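Local coordinates for Sys-1 protein (Caenorhabditis elegans, PDB 3C2G) that acts as a beta-catenin-like transcription coregulator in the Wnt asymmetry pathway, binding the TCF factor POP-1 directly and activating or repressing target genes, at residues 103-108 against 142-147; 379-384 against 487-492. All blocks are in the same frame, centred on the assembly; numbering follows the deposited sequence.

Interaction 1: residues 103-108 against 142-147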
ATOM      1  N   GLN A 103     -13.954 -24.803  18.991  1.00 43.64           N
ATOM      2  CA  GLN A 103     -13.754 -25.030  20.428  1.00 45.98           C
ATOM      3  C   GLN A 103     -12.787 -26.169  20.722  1.00 45.84           C
ATOM      4  O   GLN A 103     -12.172 -26.185  21.786  1.00 45.57           O
ATOM      5  CB  GLN A 103     -15.081 -25.272  21.154  1.00 46.24           C
ATOM      6  CG  GLN A 103     -15.922 -24.009  21.384  1.00 49.15           C
ATOM      7  CD  GLN A 103     -17.369 -24.312  21.799  1.00 49.25           C
ATOM      8  OE1 GLN A 103     -17.793 -25.474  21.833  1.00 53.43           O
ATOM      9  NE2 GLN A 103     -18.133 -23.261  22.104  1.00 52.93           N
HETATM   10  N   MSE A 104     -12.656 -27.109  19.781  1.00 46.66           N
HETATM   11  CA  MSE A 104     -11.702 -28.216  19.907  1.00 47.84           C
HETATM   12  C   MSE A 104     -10.269 -27.725  19.973  1.00 47.55           C
HETATM   13  O   MSE A 104      -9.405 -28.388  20.535  1.00 47.08           O
HETATM   14  CB  MSE A 104     -11.836 -29.204  18.747  1.00 49.00           C
HETATM   15  CG  MSE A 104     -13.153 -29.986  18.727  1.00 55.09           C
HETATM   16 SE   MSE A 104     -13.514 -30.985  20.395  1.00 66.06          SE
HETATM   17  CE  MSE A 104     -12.022 -32.241  20.325  1.00 59.86           C
ATOM     18  N   PHE A 105     -10.019 -26.561  19.384  1.00 47.99           N
ATOM     19  CA  PHE A 105      -8.679 -26.010  19.332  1.00 48.33           C
ATOM     20  C   PHE A 105      -8.264 -25.331  20.625  1.00 49.98           C
ATOM     21  O   PHE A 105      -7.072 -25.102  20.857  1.00 50.25           O
ATOM     22  CB  PHE A 105      -8.556 -25.044  18.168  1.00 46.92           C
ATOM     23  CG  PHE A 105      -8.356 -25.718  16.853  1.00 44.99           C
ATOM     24  CD1 PHE A 105      -7.070 -26.006  16.398  1.00 41.44           C
ATOM     25  CD2 PHE A 105      -9.451 -26.072  16.064  1.00 42.47           C
ATOM     26  CE1 PHE A 105      -6.885 -26.626  15.171  1.00 41.02           C
ATOM     27  CE2 PHE A 105      -9.269 -26.693  14.843  1.00 40.73           C
ATOM     28  CZ  PHE A 105      -7.988 -26.972  14.394  1.00 41.04           C
ATOM     29  N   CYS A 106      -9.250 -25.020  21.461  1.00 51.96           N
ATOM     30  CA  CYS A 106      -9.010 -24.386  22.747  1.00 52.87           C
ATOM     31  C   CYS A 106      -8.172 -25.270  23.677  1.00 53.80           C
ATOM     32  O   CYS A 106      -8.499 -26.436  23.889  1.00 53.22           O
ATOM     33  CB  CYS A 106     -10.336 -24.027  23.401  1.00 52.83           C
ATOM     34  SG  CYS A 106     -10.130 -23.140  24.943  1.00 54.19           S
ATOM     35  N   PRO A 107      -7.078 -24.716  24.235  1.00 55.16           N
ATOM     36  CA  PRO A 107      -6.200 -25.551  25.051  1.00 56.33           C
ATOM     37  C   PRO A 107      -6.853 -25.926  26.387  1.00 57.51           C
ATOM     38  O   PRO A 107      -7.512 -25.092  27.013  1.00 57.60           O
ATOM     39  CB  PRO A 107      -4.966 -24.668  25.256  1.00 56.21           C
ATOM     40  CG  PRO A 107      -5.464 -23.273  25.120  1.00 55.68           C
ATOM     41  CD  PRO A 107      -6.609 -23.319  24.156  1.00 55.18           C
ATOM     42  N   ARG A 108      -6.691 -27.180  26.796  1.00 58.58           N
ATOM     43  CA  ARG A 108      -7.250 -27.658  28.056  1.00 59.47           C
ATOM     44  C   ARG A 108      -6.146 -27.985  29.059  1.00 60.20           C
ATOM     45  O   ARG A 108      -6.351 -27.850  30.264  1.00 60.59           O
ATOM     46  CB  ARG A 108      -8.148 -28.877  27.825  1.00 59.51           C
ATOM     47  N   GLN A 142      -5.660 -28.267   4.395  1.00 34.13           N
ATOM     48  CA  GLN A 142      -7.009 -27.989   3.874  1.00 35.68           C
ATOM     49  C   GLN A 142      -8.027 -27.614   4.967  1.00 35.71           C
ATOM     50  O   GLN A 142      -8.952 -26.839   4.718  1.00 36.66           O
ATOM     51  CB  GLN A 142      -7.534 -29.173   3.078  1.00 36.35           C
ATOM     52  CG  GLN A 142      -7.064 -29.227   1.640  1.00 40.81           C
ATOM     53  CD  GLN A 142      -7.319 -30.587   1.028  1.00 47.03           C
ATOM     54  OE1 GLN A 142      -8.388 -30.837   0.460  1.00 49.70           O
ATOM     55  NE2 GLN A 142      -6.350 -31.492   1.174  1.00 49.05           N
ATOM     56  N   ILE A 143      -7.854 -28.171   6.165  1.00 34.69           N
ATOM     57  CA  ILE A 143      -8.744 -27.901   7.288  1.00 34.07           C
ATOM     58  C   ILE A 143      -8.556 -26.459   7.777  1.00 34.50           C
ATOM     59  O   ILE A 143      -9.533 -25.747   8.007  1.00 34.54           O
ATOM     60  CB  ILE A 143      -8.516 -28.931   8.434  1.00 34.02           C
ATOM     61  CG1 ILE A 143      -9.140 -30.287   8.068  1.00 32.27           C
ATOM     62  CG2 ILE A 143      -9.042 -28.419   9.765  1.00 31.92           C
ATOM     63  CD1 ILE A 143      -8.514 -31.478   8.816  1.00 28.28           C
ATOM     64  N   PHE A 144      -7.297 -26.041   7.923  1.00 34.19           N
ATOM     65  CA  PHE A 144      -6.973 -24.655   8.248  1.00 34.77           C
ATOM     66  C   PHE A 144      -7.514 -23.707   7.192  1.00 35.93           C
ATOM     67  O   PHE A 144      -8.169 -22.728   7.512  1.00 35.75           O
ATOM     68  CB  PHE A 144      -5.474 -24.472   8.354  1.00 33.91           C
ATOM     69  CG  PHE A 144      -4.914 -24.849   9.678  1.00 33.41           C
ATOM     70  CD1 PHE A 144      -5.252 -24.139  10.814  1.00 33.83           C
ATOM     71  CD2 PHE A 144      -4.014 -25.898   9.789  1.00 33.30           C
ATOM     72  CE1 PHE A 144      -4.719 -24.487  12.058  1.00 35.42           C
ATOM     73  CE2 PHE A 144      -3.468 -26.246  11.032  1.00 35.29           C
ATOM     74  CZ  PHE A 144      -3.825 -25.537  12.166  1.00 33.77           C
ATOM     75  N   ASN A 145      -7.253 -24.025   5.929  1.00 37.87           N
ATOM     76  CA  ASN A 145      -7.769 -23.241   4.824  1.00 39.90           C
ATOM     77  C   ASN A 145      -9.284 -23.124   4.853  1.00 40.58           C
ATOM     78  O   ASN A 145      -9.808 -22.041   4.694  1.00 41.14           O
ATOM     79  CB  ASN A 145      -7.297 -23.798   3.477  1.00 40.51           C
ATOM     80  CG  ASN A 145      -7.698 -22.909   2.312  1.00 43.21           C
ATOM     81  OD1 ASN A 145      -7.221 -21.783   2.180  1.00 45.89           O
ATOM     82  ND2 ASN A 145      -8.596 -23.405   1.472  1.00 46.26           N
ATOM     83  N   CYS A 146      -9.985 -24.229   5.079  1.00 42.12           N
ATOM     84  CA  CYS A 146     -11.449 -24.208   5.123  1.00 42.75           C
ATOM     85  C   CYS A 146     -12.033 -23.378   6.258  1.00 42.16           C
ATOM     86  O   CYS A 146     -12.998 -22.651   6.048  1.00 41.57           O
ATOM     87  CB  CYS A 146     -12.001 -25.614   5.222  1.00 43.50           C
ATOM     88  SG  CYS A 146     -12.003 -26.470   3.674  1.00 49.49           S
ATOM     89  N   ILE A 147     -11.463 -23.493   7.456  1.00 41.94           N
ATOM     90  CA  ILE A 147     -11.940 -22.698   8.590  1.00 42.13           C
ATOM     91  C   ILE A 147     -11.650 -21.209   8.385  1.00 43.02           C
ATOM     92  O   ILE A 147     -12.516 -20.367   8.624  1.00 42.67           O
ATOM     93  CB  ILE A 147     -11.349 -23.163   9.937  1.00 41.82           C
ATOM     94  CG1 ILE A 147     -11.725 -24.619  10.221  1.00 40.98           C
ATOM     95  CG2 ILE A 147     -11.851 -22.282  11.074  1.00 41.00           C
ATOM     96  CD1 ILE A 147     -10.941 -25.227  11.364  1.00 39.37           C
TER
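In the hydrophobic core between stacked helices of the armadillo domain, Phe105 reaches from the loop after helix 98-103 to Phe144 and Ile147 on helix 134-150. The backbones stay well apart, the CA atoms of Phe105 and Phe144 being 11.3 Å from each other, and the gap is spanned by side chains alone. The benzyl group of Phe105 is directed at the helix, its CG anti to the carbonyl carbon and beside the backbone N (chi1 -80°). Its far end meets two neighbours one helical turn apart. CE2 takes the methyl end of Ile147, with CD1 at 4.1 Å; the long branch of that isoleucine is nearly extended (chi2 168°) and slants against the ring. From the other side of CZ, CE1 of Phe105 lies 4.4 Å from CE1 of Phe144, whose CB leaves the helix to the side, though the ring end comes nearer the loop. All three side chains are buried and the contact is wholly apolar. Phe115 and Phe160 pack edge-to-face with Phe105, and Ile119 and Leu164 border Phe144, so helices 115-122 and 154-164 complete this aromatic cluster. Phe105 itself sits in a type I beta turn from Gln103 to Cys106, whose hydrogen bond runs from Cys106 N to Gln103 O over 3.2 Å.

Interaction 2: residues 379-384 against 487-492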
ATOM      1  N   TYR A 379      -1.327  10.525 -21.165  1.00 47.72           N
ATOM      2  CA  TYR A 379      -2.721  10.411 -20.726  1.00 49.01           C
ATOM      3  C   TYR A 379      -3.618  11.488 -21.298  1.00 50.85           C
ATOM      4  O   TYR A 379      -3.181  12.624 -21.495  1.00 51.32           O
ATOM      5  CB  TYR A 379      -2.829  10.414 -19.196  1.00 48.04           C
ATOM      6  CG  TYR A 379      -2.163   9.234 -18.558  1.00 46.51           C
ATOM      7  CD1 TYR A 379      -2.712   7.960 -18.666  1.00 44.79           C
ATOM      8  CD2 TYR A 379      -0.966   9.385 -17.859  1.00 44.52           C
ATOM      9  CE1 TYR A 379      -2.092   6.867 -18.093  1.00 43.78           C
ATOM     10  CE2 TYR A 379      -0.339   8.299 -17.286  1.00 43.77           C
ATOM     11  CZ  TYR A 379      -0.909   7.047 -17.405  1.00 45.07           C
ATOM     12  OH  TYR A 379      -0.293   5.968 -16.834  1.00 48.03           O
ATOM     13  N   PRO A 380      -4.893  11.143 -21.543  1.00 52.55           N
ATOM     14  CA  PRO A 380      -5.835  12.154 -21.998  1.00 53.92           C
ATOM     15  C   PRO A 380      -6.161  13.100 -20.850  1.00 55.20           C
ATOM     16  O   PRO A 380      -5.705  12.882 -19.725  1.00 55.67           O
ATOM     17  CB  PRO A 380      -7.071  11.334 -22.380  1.00 53.64           C
ATOM     18  CG  PRO A 380      -6.990  10.116 -21.551  1.00 53.42           C
ATOM     19  CD  PRO A 380      -5.528   9.819 -21.397  1.00 52.79           C
ATOM     20  N   ARG A 381      -6.937  14.139 -21.136  1.00 56.26           N
ATOM     21  CA  ARG A 381      -7.425  15.027 -20.105  1.00 58.01           C
ATOM     22  C   ARG A 381      -8.301  14.223 -19.156  1.00 58.25           C
ATOM     23  O   ARG A 381      -8.937  13.247 -19.561  1.00 58.35           O
ATOM     24  CB  ARG A 381      -8.234  16.167 -20.721  1.00 57.85           C
ATOM     25  CG  ARG A 381      -7.495  17.019 -21.751  1.00 59.02           C
ATOM     26  CD  ARG A 381      -8.358  18.223 -22.159  1.00 60.99           C
ATOM     27  NE  ARG A 381      -9.757  17.841 -22.400  1.00 65.57           N
ATOM     28  CZ  ARG A 381     -10.268  17.561 -23.598  1.00 66.85           C
ATOM     29  NH1 ARG A 381     -11.547  17.215 -23.708  1.00 67.29           N
ATOM     30  NH2 ARG A 381      -9.507  17.626 -24.688  1.00 66.76           N
ATOM     31  N   LEU A 382      -8.337  14.631 -17.894  1.00 59.13           N
ATOM     32  CA  LEU A 382      -9.120  13.922 -16.888  1.00 60.30           C
ATOM     33  C   LEU A 382     -10.607  13.883 -17.220  1.00 61.65           C
ATOM     34  O   LEU A 382     -11.294  12.923 -16.873  1.00 61.78           O
ATOM     35  CB  LEU A 382      -8.898  14.527 -15.501  1.00 60.08           C
ATOM     36  CG  LEU A 382      -7.470  14.470 -14.945  1.00 59.90           C
ATOM     37  CD1 LEU A 382      -7.384  15.314 -13.677  1.00 60.13           C
ATOM     38  CD2 LEU A 382      -7.001  13.036 -14.691  1.00 56.91           C
ATOM     39  N   ASP A 383     -11.097  14.918 -17.906  1.00 63.20           N
ATOM     40  CA  ASP A 383     -12.502  14.958 -18.329  1.00 64.49           C
ATOM     41  C   ASP A 383     -12.853  13.903 -19.395  1.00 64.46           C
ATOM     42  O   ASP A 383     -14.018  13.579 -19.578  1.00 64.94           O
ATOM     43  CB  ASP A 383     -12.959  16.386 -18.729  1.00 64.74           C
ATOM     44  CG  ASP A 383     -12.037  17.061 -19.755  1.00 67.35           C
ATOM     45  OD1 ASP A 383     -11.211  16.371 -20.397  1.00 68.34           O
ATOM     46  OD2 ASP A 383     -12.146  18.302 -19.923  1.00 69.02           O
ATOM     47  N   GLU A 384     -11.843  13.356 -20.068  1.00 64.55           N
ATOM     48  CA  GLU A 384     -12.058  12.326 -21.088  1.00 64.69           C
ATOM     49  C   GLU A 384     -11.974  10.894 -20.548  1.00 64.20           C
ATOM     50  O   GLU A 384     -11.845   9.951 -21.328  1.00 64.40           O
ATOM     51  CB  GLU A 384     -11.053  12.479 -22.232  1.00 64.36           C
ATOM     52  CG  GLU A 384     -11.162  13.753 -23.030  1.00 65.56           C
ATOM     53  CD  GLU A 384     -10.233  13.743 -24.234  1.00 66.47           C
ATOM     54  OE1 GLU A 384      -9.174  14.409 -24.184  1.00 68.56           O
ATOM     55  OE2 GLU A 384     -10.553  13.052 -25.227  1.00 69.03           O
ATOM     56  N   ASP A 487      -5.643  27.355 -23.847  1.00 48.92           N
ATOM     57  CA  ASP A 487      -6.171  26.009 -24.084  1.00 49.77           C
ATOM     58  C   ASP A 487      -7.350  26.028 -25.061  1.00 50.76           C
ATOM     59  O   ASP A 487      -8.081  27.016 -25.145  1.00 51.02           O
ATOM     60  CB  ASP A 487      -6.578  25.336 -22.777  1.00 48.74           C
ATOM     61  CG  ASP A 487      -7.887  25.859 -22.245  1.00 47.95           C
ATOM     62  OD1 ASP A 487      -7.966  27.075 -21.969  1.00 44.74           O
ATOM     63  OD2 ASP A 487      -8.841  25.053 -22.116  1.00 49.46           O
ATOM     64  N   GLU A 488      -7.526  24.923 -25.781  1.00 52.13           N
ATOM     65  CA  GLU A 488      -8.612  24.762 -26.758  1.00 53.69           C
ATOM     66  C   GLU A 488     -10.002  24.760 -26.118  1.00 54.51           C
ATOM     67  O   GLU A 488     -10.949  25.300 -26.685  1.00 55.20           O
ATOM     68  CB  GLU A 488      -8.417  23.472 -27.574  1.00 53.65           C
ATOM     69  N   ASN A 489     -10.112  24.167 -24.931  1.00 55.07           N
ATOM     70  CA  ASN A 489     -11.408  23.976 -24.281  1.00 55.79           C
ATOM     71  C   ASN A 489     -12.043  25.250 -23.697  1.00 55.01           C
ATOM     72  O   ASN A 489     -13.197  25.549 -23.983  1.00 54.88           O
ATOM     73  CB  ASN A 489     -11.309  22.855 -23.230  1.00 56.83           C
ATOM     74  CG  ASN A 489     -12.664  22.482 -22.622  1.00 59.64           C
ATOM     75  OD1 ASN A 489     -13.271  23.267 -21.888  1.00 61.51           O
ATOM     76  ND2 ASN A 489     -13.127  21.264 -22.907  1.00 62.33           N
ATOM     77  N   ARG A 490     -11.295  25.996 -22.886  1.00 54.65           N
ATOM     78  CA  ARG A 490     -11.839  27.175 -22.197  1.00 53.77           C
ATOM     79  C   ARG A 490     -11.407  28.523 -22.779  1.00 53.28           C
ATOM     80  O   ARG A 490     -11.921  29.563 -22.362  1.00 53.10           O
ATOM     81  CB  ARG A 490     -11.477  27.143 -20.714  1.00 53.89           C
ATOM     82  CG  ARG A 490     -12.220  26.110 -19.888  1.00 55.40           C
ATOM     83  CD  ARG A 490     -11.603  26.010 -18.506  1.00 56.45           C
ATOM     84  NE  ARG A 490     -11.791  27.241 -17.739  1.00 56.52           N
ATOM     85  CZ  ARG A 490     -12.781  27.423 -16.870  1.00 57.93           C
ATOM     86  NH1 ARG A 490     -13.660  26.447 -16.660  1.00 56.31           N
ATOM     87  NH2 ARG A 490     -12.895  28.576 -16.211  1.00 58.22           N
ATOM     88  N   LYS A 491     -10.466  28.516 -23.721  1.00 52.87           N
ATOM     89  CA  LYS A 491      -9.951  29.765 -24.308  1.00 53.22           C
ATOM     90  C   LYS A 491      -9.306  30.681 -23.261  1.00 51.93           C
ATOM     91  O   LYS A 491      -9.341  31.904 -23.396  1.00 51.99           O
ATOM     92  CB  LYS A 491     -11.073  30.542 -25.027  1.00 54.23           C
ATOM     93  CG  LYS A 491     -11.329  30.144 -26.472  1.00 57.66           C
ATOM     94  CD  LYS A 491     -12.361  29.034 -26.593  1.00 62.03           C
ATOM     95  CE  LYS A 491     -12.436  28.512 -28.029  1.00 64.96           C
ATOM     96  NZ  LYS A 491     -11.081  28.149 -28.561  1.00 66.27           N
ATOM     97  N   GLU A 492      -8.738  30.086 -22.216  1.00 50.52           N
ATOM     98  CA  GLU A 492      -8.132  30.844 -21.123  1.00 49.08           C
ATOM     99  C   GLU A 492      -6.656  30.541 -21.040  1.00 46.51           C
ATOM    100  O   GLU A 492      -6.216  29.466 -21.435  1.00 45.78           O
ATOM    101  CB  GLU A 492      -8.807  30.511 -19.788  1.00 48.68           C
ATOM    102  CG  GLU A 492     -10.044  31.335 -19.509  1.00 50.06           C
ATOM    103  CD  GLU A 492     -10.880  30.808 -18.351  1.00 52.08           C
ATOM    104  OE1 GLU A 492     -10.375  29.992 -17.542  1.00 55.87           O
ATOM    105  OE2 GLU A 492     -12.064  31.213 -18.249  1.00 57.01           O
TER
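Asn489 brings its amide up to a charged pair, Arg381 and Asp383, where two inter-helix loops of the armadillo domain meet at the surface. Its ND2 stands over one face of the Arg381 guanidinium, 4.4 Å from NH1, and lies 4.3 Å from Asp383 OD2; at such lengths these are loose polar approaches. The amide gets there because CG of Asn489 is anti to the backbone N (chi1 -173°), which extends the side chain toward 379-384.

The cation is already engaged within its own loop. Asp383 lies at the guanidinium edge, and its OD1 takes NE of Arg381 through the syn lone pair at 2.9 Å, somewhat tilted from the guanidinium plane; OD2 adds a weak second bond to NE. On the face away from Asn489, Glu384 OE1 comes within 3.3 Å of NH2, a pairing of charges with no N-H aimed at the oxygen. Next to Arg381 in the chain, buried Leu382 packs among helices 388-409, 437-448 and 457-472.

The partner loop is shaped by Asp487. Its OD2 accepts the backbone N of Arg490 at 2.7 Å in an Asx motif, while OD1 takes the backbone N of Glu492 at 3.1 Å, so one carboxylate closes the bend that carries Asn489. Arg490 then grips Glu492 side-on, NE (3.1 Å) and NH2 (3.2 Å) both meeting OE1 from the same face of the carboxylate. Arg381 and Arg490 also touch Ser445 and Ser448 of helix 437-448, which both loops border.

With the ion pairs confined to each loop, the junction itself rests on a neutral amide beside a charged pair, and its electrostatic contribution is probably small.

The two contacts lie on opposite sides of the chain's centre, with their own centres 58 Å apart and nearest atoms about 34 Å apart, and they share no helix. Interaction 1 belongs to the core of the N-terminal part: a loop residue inserts among helices, and every touching side chain is buried and apolar. Interaction 2 belongs to the surface further along the superhelix, where two loops approach each other and the touching groups are a guanidinium, a carboxylate and an amide. Both bury little area, 117 against 66 Å². In 103-108/142-147 the cohesion passes across the contact through hydrophobic packing, whereas in 379-384/487-492 the hydrogen bonds and salt bridges stay inside each loop.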